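Local atomic coordinates of malonate decarboxylase subunit alpha (Acinetobacter baumannii ATCC 17978, PDB entry 6MPR), a protein that probably transfers the acyl carrier protein from its acetyl to its malonyl thioester as the alpha subunit of malonate decarboxylase. Residues G383-F388 with K456-P461; L460-A463 with I467-D470; A183-A188 with A216-Y221. All coordinates share one frame; numbering follows the deposited sequence.

Contact 1 (G383-F388 with K456-P461)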
ATOM      1  N   GLY A 383     -20.624   1.953  23.578  1.00 17.43           N
ATOM      2  CA  GLY A 383     -19.643   2.111  24.630  1.00 24.72           C
ATOM      3  C   GLY A 383     -18.275   1.517  24.366  1.00 19.96           C
ATOM      4  O   GLY A 383     -17.407   1.609  25.246  1.00 25.36           O
ATOM      5  N   ARG A 384     -18.047   0.899  23.201  1.00 14.50           N
ATOM      6  CA  ARG A 384     -16.800   0.182  22.917  1.00 13.95           C
ATOM      7  C   ARG A 384     -16.221   0.599  21.561  1.00 20.34           C
ATOM      8  O   ARG A 384     -16.507  -0.013  20.534  1.00 16.10           O
ATOM      9  CB  ARG A 384     -17.051  -1.322  22.974  1.00 13.83           C
ATOM     10  CG  ARG A 384     -17.536  -1.790  24.357  1.00 14.54           C
ATOM     11  CD  ARG A 384     -18.306  -3.108  24.254  1.00 23.10           C
ATOM     12  NE  ARG A 384     -18.537  -3.726  25.564  1.00 23.33           N
ATOM     13  CZ  ARG A 384     -19.469  -3.337  26.432  1.00 23.88           C
ATOM     14  NH1 ARG A 384     -20.259  -2.308  26.152  1.00 22.53           N
ATOM     15  NH2 ARG A 384     -19.598  -3.969  27.600  1.00 19.37           N
ATOM     16  N   LEU A 385     -15.354   1.604  21.559  1.00 28.40           N
ATOM     17  CA  LEU A 385     -14.811   2.142  20.307  1.00 25.24           C
ATOM     18  C   LEU A 385     -13.702   1.226  19.780  1.00 21.24           C
ATOM     19  O   LEU A 385     -12.504   1.475  19.924  1.00 33.37           O
ATOM     20  CB  LEU A 385     -14.332   3.570  20.531  1.00 29.13           C
ATOM     21  CG  LEU A 385     -13.968   4.401  19.306  1.00 24.09           C
ATOM     22  CD1 LEU A 385     -15.112   4.407  18.322  1.00 20.79           C
ATOM     23  CD2 LEU A 385     -13.643   5.813  19.752  1.00 23.98           C
ATOM     24  N   ALA A 386     -14.120   0.131  19.154  1.00 21.84           N
ATOM     25  CA  ALA A 386     -13.163  -0.799  18.573  1.00 29.03           C
ATOM     26  C   ALA A 386     -12.348  -0.106  17.480  1.00 33.96           C
ATOM     27  O   ALA A 386     -12.737   0.930  16.928  1.00 34.32           O
ATOM     28  CB  ALA A 386     -13.887  -2.027  18.001  1.00 27.60           C
ATOM     29  N   GLY A 387     -11.182  -0.670  17.197  1.00 24.55           N
ATOM     30  CA  GLY A 387     -10.401  -0.275  16.049  1.00 19.70           C
ATOM     31  C   GLY A 387     -10.558  -1.310  14.960  1.00 24.85           C
ATOM     32  O   GLY A 387     -11.077  -2.402  15.173  1.00 42.12           O
ATOM     33  N   PHE A 388     -10.108  -0.960  13.766  1.00 13.59           N
ATOM     34  CA  PHE A 388     -10.220  -1.606  12.454  0.59 19.31           C
ATOM     35  C   PHE A 388      -9.134  -2.658  12.200  1.00 18.36           C
ATOM     36  O   PHE A 388      -9.328  -3.636  11.464  1.00 22.39           O
ATOM     37  CB  PHE A 388     -10.079  -0.537  11.352  0.59 11.77           C
ATOM     38  CG  PHE A 388     -11.199   0.481  11.282  0.59 11.19           C
ATOM     39  CD1 PHE A 388     -12.524   0.092  11.318  0.59 11.04           C
ATOM     40  CD2 PHE A 388     -10.912   1.832  11.107  0.59  9.42           C
ATOM     41  CE1 PHE A 388     -13.558   1.036  11.230  0.59 17.62           C
ATOM     42  CE2 PHE A 388     -11.931   2.777  11.026  0.59  9.78           C
ATOM     43  CZ  PHE A 388     -13.262   2.378  11.068  0.59  9.94           C
ATOM     44  N   LYS A 456     -21.745   9.466  17.162  1.00 22.07           N
ATOM     45  CA  LYS A 456     -22.339  10.650  17.783  1.00 26.25           C
ATOM     46  C   LYS A 456     -21.789  10.875  19.184  1.00 32.14           C
ATOM     47  O   LYS A 456     -21.420  11.997  19.547  1.00 29.85           O
ATOM     48  CB  LYS A 456     -23.862  10.511  17.831  1.00 31.78           C
ATOM     49  CG  LYS A 456     -24.515  10.535  16.468  1.00 29.47           C
ATOM     50  CD  LYS A 456     -25.916   9.932  16.477  1.00 36.01           C
ATOM     51  CE  LYS A 456     -26.911  10.816  17.198  1.00 40.62           C
ATOM     52  NZ  LYS A 456     -28.298  10.297  17.026  1.00 49.28           N
ATOM     53  N   THR A 457     -21.736   9.812  19.989  1.00 28.08           N
ATOM     54  CA  THR A 457     -21.318   9.942  21.382  1.00 29.49           C
ATOM     55  C   THR A 457     -19.846  10.331  21.495  1.00 29.05           C
ATOM     56  O   THR A 457     -19.478  11.155  22.347  1.00 32.59           O
ATOM     57  CB  THR A 457     -21.594   8.628  22.107  1.00 28.34           C
ATOM     58  OG1 THR A 457     -23.004   8.378  22.088  1.00 29.04           O
ATOM     59  CG2 THR A 457     -21.110   8.677  23.545  1.00 28.78           C
ATOM     60  N   ALA A 458     -18.997   9.767  20.634  1.00 25.78           N
ATOM     61  CA  ALA A 458     -17.562  10.008  20.657  1.00 27.02           C
ATOM     62  C   ALA A 458     -17.129  11.205  19.822  1.00 28.61           C
ATOM     63  O   ALA A 458     -15.943  11.546  19.837  1.00 32.26           O
ATOM     64  CB  ALA A 458     -16.809   8.767  20.168  1.00 23.49           C
ATOM     65  N   GLY A 459     -18.039  11.836  19.083  1.00 31.23           N
ATOM     66  CA  GLY A 459     -17.669  12.978  18.268  1.00 33.10           C
ATOM     67  C   GLY A 459     -16.960  12.643  16.972  1.00 30.84           C
ATOM     68  O   GLY A 459     -16.127  13.427  16.508  1.00 32.96           O
ATOM     69  N   LEU A 460     -17.259  11.508  16.376  1.00 23.74           N
ATOM     70  CA  LEU A 460     -16.621  11.199  15.105  1.00 18.97           C
ATOM     71  C   LEU A 460     -17.522  11.616  13.949  1.00 21.39           C
ATOM     72  O   LEU A 460     -18.745  11.523  14.055  1.00 21.62           O
ATOM     73  CB  LEU A 460     -16.345   9.701  14.984  1.00 19.39           C
ATOM     74  CG  LEU A 460     -15.543   9.066  16.117  1.00 25.29           C
ATOM     75  CD1 LEU A 460     -15.672   7.552  16.031  1.00 26.58           C
ATOM     76  CD2 LEU A 460     -14.098   9.497  15.989  1.00 17.25           C
ATOM     77  N   PRO A 461     -16.966  12.065  12.818  1.00 23.27           N
ATOM     78  CA  PRO A 461     -17.839  12.474  11.707  1.00 25.12           C
ATOM     79  C   PRO A 461     -18.473  11.312  10.952  1.00 22.46           C
ATOM     80  O   PRO A 461     -19.541  11.502  10.357  1.00 22.97           O
ATOM     81  CB  PRO A 461     -16.901  13.290  10.809  1.00 27.04           C
ATOM     82  CG  PRO A 461     -15.538  12.739  11.117  1.00 25.92           C
ATOM     83  CD  PRO A 461     -15.560  12.441  12.581  1.00 21.36           C
TER

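Contact 2 (L460-A463 with I467-D470)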
ATOM      1  N   LEU A 460     -17.259  11.508  16.376  1.00 23.74           N
ATOM      2  CA  LEU A 460     -16.621  11.199  15.105  1.00 18.97           C
ATOM      3  C   LEU A 460     -17.522  11.616  13.949  1.00 21.39           C
ATOM      4  O   LEU A 460     -18.745  11.523  14.055  1.00 21.62           O
ATOM      5  CB  LEU A 460     -16.345   9.701  14.984  1.00 19.39           C
ATOM      6  CG  LEU A 460     -15.543   9.066  16.117  1.00 25.29           C
ATOM      7  CD1 LEU A 460     -15.672   7.552  16.031  1.00 26.58           C
ATOM      8  CD2 LEU A 460     -14.098   9.497  15.989  1.00 17.25           C
ATOM      9  N   PRO A 461     -16.966  12.065  12.818  1.00 23.27           N
ATOM     10  CA  PRO A 461     -17.839  12.474  11.707  1.00 25.12           C
ATOM     11  C   PRO A 461     -18.473  11.312  10.952  1.00 22.46           C
ATOM     12  O   PRO A 461     -19.541  11.502  10.357  1.00 22.97           O
ATOM     13  CB  PRO A 461     -16.901  13.290  10.809  1.00 27.04           C
ATOM     14  CG  PRO A 461     -15.538  12.739  11.117  1.00 25.92           C
ATOM     15  CD  PRO A 461     -15.560  12.441  12.581  1.00 21.36           C
ATOM     16  N   LEU A 462     -17.866  10.129  10.954  1.00 18.04           N
ATOM     17  CA  LEU A 462     -18.403   8.967  10.259  1.00 21.66           C
ATOM     18  C   LEU A 462     -18.672   7.852  11.259  1.00 18.77           C
ATOM     19  O   LEU A 462     -17.930   7.688  12.229  1.00 17.99           O
ATOM     20  CB  LEU A 462     -17.431   8.448   9.177  1.00 23.51           C
ATOM     21  CG  LEU A 462     -17.472   9.060   7.771  1.00 23.51           C
ATOM     22  CD1 LEU A 462     -16.997  10.473   7.784  1.00 22.15           C
ATOM     23  CD2 LEU A 462     -16.620   8.228   6.809  1.00 21.60           C
ATOM     24  N   ALA A 463     -19.729   7.084  11.020  1.00 17.14           N
ATOM     25  CA  ALA A 463     -19.895   5.840  11.757  1.00 20.58           C
ATOM     26  C   ALA A 463     -18.656   4.980  11.530  1.00 18.42           C
ATOM     27  O   ALA A 463     -18.227   4.828  10.386  1.00 18.72           O
ATOM     28  CB  ALA A 463     -21.142   5.094  11.287  1.00 17.21           C
ATOM     29  N   ILE A 467     -16.228  -2.581   7.077  1.00 11.94           N
ATOM     30  CA  ILE A 467     -16.343  -2.927   5.664  1.00 11.17           C
ATOM     31  C   ILE A 467     -17.662  -2.366   5.163  1.00 17.64           C
ATOM     32  O   ILE A 467     -18.722  -2.688   5.718  1.00 12.10           O
ATOM     33  CB  ILE A 467     -16.288  -4.444   5.437  1.00 10.83           C
ATOM     34  CG1 ILE A 467     -14.891  -4.993   5.758  1.00 11.93           C
ATOM     35  CG2 ILE A 467     -16.584  -4.791   3.986  1.00 10.95           C
ATOM     36  CD1 ILE A 467     -14.848  -6.498   5.714  1.00 17.20           C
ATOM     37  N   TYR A 468     -17.605  -1.530   4.125  1.00 12.11           N
ATOM     38  CA  TYR A 468     -18.814  -0.944   3.565  1.00 14.20           C
ATOM     39  C   TYR A 468     -19.569  -1.954   2.716  1.00 12.93           C
ATOM     40  O   TYR A 468     -18.984  -2.811   2.049  1.00 14.91           O
ATOM     41  CB  TYR A 468     -18.503   0.313   2.741  1.00 13.29           C
ATOM     42  CG  TYR A 468     -18.251   1.509   3.646  1.00 13.56           C
ATOM     43  CD1 TYR A 468     -16.989   1.755   4.165  1.00 15.61           C
ATOM     44  CD2 TYR A 468     -19.286   2.361   4.001  1.00 14.40           C
ATOM     45  CE1 TYR A 468     -16.752   2.825   5.010  1.00 18.03           C
ATOM     46  CE2 TYR A 468     -19.057   3.447   4.836  1.00 14.74           C
ATOM     47  CZ  TYR A 468     -17.780   3.668   5.340  1.00 16.55           C
ATOM     48  OH  TYR A 468     -17.510   4.721   6.177  1.00 16.58           O
ATOM     49  N   GLY A 469     -20.897  -1.839   2.752  1.00 13.58           N
ATOM     50  CA  GLY A 469     -21.734  -2.811   2.067  1.00 13.74           C
ATOM     51  C   GLY A 469     -21.427  -2.918   0.588  1.00 14.32           C
ATOM     52  O   GLY A 469     -21.491  -4.004   0.008  1.00 13.58           O
ATOM     53  N   ASP A 470     -21.088  -1.796  -0.044  1.00 14.16           N
ATOM     54  CA  ASP A 470     -20.799  -1.824  -1.472  1.00 14.34           C
ATOM     55  C   ASP A 470     -19.477  -2.516  -1.797  1.00 13.59           C
ATOM     56  O   ASP A 470     -19.237  -2.808  -2.974  1.00 17.34           O
ATOM     57  CB  ASP A 470     -20.816  -0.398  -2.027  1.00 15.08           C
ATOM     58  CG  ASP A 470     -20.214   0.624  -1.052  1.00 33.50           C
ATOM     59  OD1 ASP A 470     -20.820   0.907   0.019  1.00 27.99           O
ATOM     60  OD2 ASP A 470     -19.116   1.138  -1.352  1.00 32.41           O
TER
HETATM   61  O   HOH W   1     -15.955   4.566   8.611  1.00 20.78           O

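Contact 3 (A183-A188 with A216-Y221)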
ATOM      1  N   ALA A 183       8.408  -0.008   8.870  1.00  8.78           N
ATOM      2  CA  ALA A 183       7.537   1.054   8.376  1.00 10.66           C
ATOM      3  C   ALA A 183       7.405   2.181   9.388  1.00  8.88           C
ATOM      4  O   ALA A 183       7.189   3.331   9.000  1.00 12.48           O
ATOM      5  CB  ALA A 183       6.145   0.505   8.046  1.00  9.39           C
ATOM      6  N   LEU A 184       7.505   1.864  10.684  1.00  9.31           N
ATOM      7  CA  LEU A 184       7.383   2.887  11.721  1.00  8.46           C
ATOM      8  C   LEU A 184       8.689   3.649  11.914  1.00 11.07           C
ATOM      9  O   LEU A 184       8.675   4.849  12.228  1.00 10.50           O
ATOM     10  CB  LEU A 184       6.965   2.247  13.050  1.00  9.17           C
ATOM     11  CG  LEU A 184       5.677   1.426  13.078  1.00  8.66           C
ATOM     12  CD1 LEU A 184       5.484   0.756  14.442  1.00 10.94           C
ATOM     13  CD2 LEU A 184       4.468   2.280  12.698  1.00  8.33           C
ATOM     14  N   ILE A 185       9.831   2.961  11.789  1.00  7.74           N
ATOM     15  CA  ILE A 185      11.109   3.591  12.112  1.00  9.10           C
ATOM     16  C   ILE A 185      11.587   4.498  10.991  1.00  9.46           C
ATOM     17  O   ILE A 185      12.074   5.603  11.255  1.00 10.34           O
ATOM     18  CB  ILE A 185      12.153   2.510  12.447  1.00 12.50           C
ATOM     19  CG1 ILE A 185      11.788   1.844  13.780  1.00 13.85           C
ATOM     20  CG2 ILE A 185      13.556   3.113  12.498  1.00 13.83           C
ATOM     21  CD1 ILE A 185      12.645   0.624  14.110  1.00 11.23           C
ATOM     22  N   GLU A 186      11.485   4.051   9.731  1.00  8.45           N
ATOM     23  CA  GLU A 186      12.061   4.830   8.634  1.00  8.99           C
ATOM     24  C   GLU A 186      11.602   6.283   8.616  1.00 10.52           C
ATOM     25  O   GLU A 186      12.455   7.167   8.458  1.00 10.43           O
ATOM     26  CB  GLU A 186      11.790   4.152   7.286  1.00 10.43           C
ATOM     27  CG  GLU A 186      12.243   5.018   6.118  1.00 12.51           C
ATOM     28  CD  GLU A 186      12.254   4.290   4.787  1.00 11.37           C
ATOM     29  OE1 GLU A 186      12.175   3.031   4.779  1.00 13.17           O
ATOM     30  OE2 GLU A 186      12.363   4.995   3.747  1.00 11.90           O
ATOM     31  N   PRO A 187      10.309   6.611   8.775  1.00  9.68           N
ATOM     32  CA  PRO A 187       9.922   8.036   8.737  1.00  9.70           C
ATOM     33  C   PRO A 187      10.641   8.901   9.759  1.00 13.17           C
ATOM     34  O   PRO A 187      10.998  10.049   9.458  1.00 12.65           O
ATOM     35  CB  PRO A 187       8.408   7.985   9.001  1.00  7.75           C
ATOM     36  CG  PRO A 187       7.993   6.673   8.378  1.00  8.79           C
ATOM     37  CD  PRO A 187       9.129   5.731   8.785  1.00  9.78           C
ATOM     38  N   ALA A 188      10.878   8.376  10.962  1.00  9.15           N
ATOM     39  CA  ALA A 188      11.600   9.118  11.995  1.00  9.47           C
ATOM     40  C   ALA A 188      13.096   9.164  11.723  1.00 11.55           C
ATOM     41  O   ALA A 188      13.750  10.190  11.953  1.00 12.50           O
ATOM     42  CB  ALA A 188      11.360   8.477  13.358  1.00  9.03           C
ATOM     43  N   ALA A 216      21.877   0.270  11.841  1.00 14.90           N
ATOM     44  CA  ALA A 216      22.327   1.141  12.924  1.00 11.62           C
ATOM     45  C   ALA A 216      22.052   2.617  12.638  1.00 16.94           C
ATOM     46  O   ALA A 216      21.748   3.389  13.553  1.00 16.16           O
ATOM     47  CB  ALA A 216      23.823   0.912  13.156  1.00 14.04           C
ATOM     48  N   SER A 217      22.182   3.044  11.385  1.00 18.08           N
ATOM     49  CA  SER A 217      22.004   4.470  11.146  1.00 18.65           C
ATOM     50  C   SER A 217      20.549   4.918  11.291  1.00 19.73           C
ATOM     51  O   SER A 217      20.296   6.125  11.360  1.00 19.92           O
ATOM     52  CB  SER A 217      22.547   4.841   9.771  1.00 26.27           C
ATOM     53  OG  SER A 217      21.807   4.204   8.751  1.00 22.80           O
ATOM     54  N   TRP A 218      19.587   3.988  11.370  1.00 14.96           N
ATOM     55  CA  TRP A 218      18.201   4.368  11.645  1.00 14.96           C
ATOM     56  C   TRP A 218      17.898   4.505  13.131  1.00 15.33           C
ATOM     57  O   TRP A 218      16.821   5.008  13.482  1.00 17.13           O
ATOM     58  CB  TRP A 218      17.215   3.339  11.061  1.00 12.46           C
ATOM     59  CG  TRP A 218      17.299   3.155   9.585  1.00 17.26           C
ATOM     60  CD1 TRP A 218      18.312   3.558   8.746  1.00 18.01           C
ATOM     61  CD2 TRP A 218      16.333   2.498   8.756  1.00 17.89           C
ATOM     62  NE1 TRP A 218      18.030   3.180   7.452  1.00 24.07           N
ATOM     63  CE2 TRP A 218      16.821   2.535   7.432  1.00 19.10           C
ATOM     64  CE3 TRP A 218      15.104   1.882   9.006  1.00 13.67           C
ATOM     65  CZ2 TRP A 218      16.127   1.970   6.364  1.00 17.24           C
ATOM     66  CZ3 TRP A 218      14.409   1.338   7.935  1.00 13.32           C
ATOM     67  CH2 TRP A 218      14.924   1.392   6.637  1.00 16.10           C
ATOM     68  N   VAL A 219      18.805   4.075  14.007  1.00 11.07           N
ATOM     69  CA  VAL A 219      18.529   3.907  15.428  1.00 13.63           C
ATOM     70  C   VAL A 219      19.362   4.917  16.212  1.00 16.05           C
ATOM     71  O   VAL A 219      20.566   5.053  15.974  1.00 15.19           O
ATOM     72  CB  VAL A 219      18.846   2.464  15.870  1.00 13.61           C
ATOM     73  CG1 VAL A 219      18.675   2.302  17.384  1.00 16.35           C
ATOM     74  CG2 VAL A 219      17.969   1.456  15.105  1.00 13.34           C
ATOM     75  N   ASP A 220      18.738   5.606  17.166  1.00 11.69           N
ATOM     76  CA  ASP A 220      19.545   6.477  18.019  1.00 11.58           C
ATOM     77  C   ASP A 220      19.983   5.802  19.315  1.00 16.36           C
ATOM     78  O   ASP A 220      21.128   5.992  19.751  1.00 15.02           O
ATOM     79  CB  ASP A 220      18.775   7.766  18.306  1.00 14.57           C
ATOM     80  CG  ASP A 220      18.460   8.504  17.040  1.00 17.07           C
ATOM     81  OD1 ASP A 220      19.416   8.976  16.376  1.00 18.55           O
ATOM     82  OD2 ASP A 220      17.268   8.549  16.670  1.00 14.56           O
ATOM     83  N   TYR A 221      19.119   4.992  19.929  1.00 14.03           N
ATOM     84  CA  TYR A 221      19.482   4.321  21.169  1.00 18.05           C
ATOM     85  C   TYR A 221      18.860   2.938  21.237  1.00 12.37           C
ATOM     86  O   TYR A 221      17.782   2.697  20.686  1.00 14.18           O
ATOM     87  CB  TYR A 221      19.027   5.093  22.403  1.00 10.77           C
ATOM     88  CG  TYR A 221      19.677   6.441  22.560  1.00 12.59           C
ATOM     89  CD1 TYR A 221      20.935   6.573  23.143  1.00 11.71           C
ATOM     90  CD2 TYR A 221      19.022   7.575  22.130  1.00 18.43           C
ATOM     91  CE1 TYR A 221      21.531   7.839  23.285  1.00 13.39           C
ATOM     92  CE2 TYR A 221      19.593   8.823  22.264  1.00 18.77           C
ATOM     93  CZ  TYR A 221      20.845   8.952  22.835  1.00 18.85           C
ATOM     94  OH  TYR A 221      21.376  10.217  22.963  1.00 17.60           O
TER

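Contact 1 (G383-F388 with K456-P461)
Leu385 and Ala458 form the nearest backbone pair, with their CA atoms 8.3 Å apart. Residues 383-388 are an irregular loop. Leu385 sits at the centre of an inverse gamma turn, closed by a weak bond of 2.8 Å from Ala386 N to Arg384 O. Residues 456-461 come off helix 450-458. Gly459 is the first residue to leave helical backbone angles, and its positive phi of 78° turns the chain into Leu460. Helix 450-458 belongs to the connection between the parallel neighbouring strands 429-433 and 474-477, a beta-alpha-beta crossover in the mixed sheet.

The contact itself is purely apolar. Leu385, Ala458 and Leu460 all start out toward the facing segment. The chi1 of Leu385 (-169°) sets CG beside the carbonyl carbon, and from there its two methyls fork to different partners. CD1 of Leu385 meets CD1 of Leu460 at 3.9 Å, and the two leucine side chains cross obliquely. CD2 of Leu385 lies 4.4 Å from CB of Ala458, a looser touch. The Leu385 side chain also packs on Ile130 of helix 125-131 and on Ile140 of strand 136-140. It therefore joins the end of helix 450-458 to the edge of the parallel sheet. Lys456 NZ makes a salt bridge to Glu418 of the second subunit, and Pro461 O accepts a hydrogen bond from Arg412 of that subunit.

Contact 2 (L460-A463 with I467-D470)
Tyr468 points the hydroxyl end of its ring at Leu462, and the two side chains cross at about a right angle. The touching atoms are Tyr468 OH and Leu462 CD2, 3.7 Å apart. This is a van der Waals contact between one methyl and the phenolic oxygen. Tyr468 does not leave its backbone toward residues 460-463, but its length brings its end close. Its CG is anti to the carbonyl carbon (chi1 -78°), which sets the ring beside the backbone N. Leu462 leaves its backbone toward residues 467-470 and touches with CD2.

The polar link runs through one water. The water donates to Ala463 O at 2.9 Å and to Tyr468 OH, also at 2.9 Å. These two oxygens, Ala463 O and Tyr468 OH, are 4.3 Å apart and make no direct bond. They subtend about 95° at the water, so it bridges them as a bent double donor. The angle at the phenol oxygen, from CZ to the water, is about 126°.

Arg425 of the second subunit makes a cation-pi contact with the Tyr468 ring and a salt bridge to Asp470 OD2. Asp470 OD2 is also paired with Arg399 of that subunit, so this loop lies at the dimer interface. Both segments belong to the loop that leads from helix 450-458 to strand 474-477 of the mixed sheet. Ile467 is held by backbone bonds to Ser377 of strand 377-378, and Gly469 N donates to His376 ND1 just before that strand.

Contact 3 (A183-A188 with A216-Y221)
Apolar packing joins Ile185 to Trp218. CG2 of Ile185 sits at the edge of the indole, near its plane, 3.9 Å from Trp218 CB and 4.0 Å from Trp218 CE3. The same methyl lies 3.9 Å from Trp218 O. With CG2 anti to the backbone N, Ile185 turns this branch to the tryptophan. The aliphatic start of Glu186 adds to the packing, with its CB 3.9 Å from Trp218 CZ3.

Helix 181-189 lies in the connection between the parallel neighbouring strands 158-163 and 194-199, a beta-alpha-beta crossover. Trp218 closes a short 3-10 segment that precedes strand 221-224, the next strand along the sheet. Pro187 kinks the helix one residue after Glu186.

One aromatic contact adds to this: Phe190 and Trp218 meet edge-to-face.

The Glu186 carboxylate lies against the indole and is bonded across the subunit interface. Glu186 runs extended, with CG anti to its backbone N (chi1 174°). Its OE1 comes obliquely to within 3.7 Å of Trp218 CH2, and the carboxylate and ring planes stand 58° apart. Its strongest polar partner is Arg347 of the second subunit, in a salt bridge to OE2, which also takes a hydrogen bond from Asn349 of that subunit. The same Arg347 packs on Trp218.

In the fold
From the N terminus, contact 3 comes first. It closes the excursion from helix 181-189 through strand 194-199 to the start of strand 221-224, within the region of the parallel sheet. It is complete before contact 1 opens at residues 383-388. Contact 1 closes a long loop at the end of helix 450-458. Contact 2 begins where contact 1 ends, because residues 460-461 belong to both; it spans only a short piece of the loop before strand 474-477. None nests or crosses. Contacts 1 and 2 have centres 11 Å apart. The centre of contact 3 lies about 32 and 34 Å from theirs. Contact 1 ties the mixed-sheet region to the parallel sheet, and all three contacts touch the second subunit.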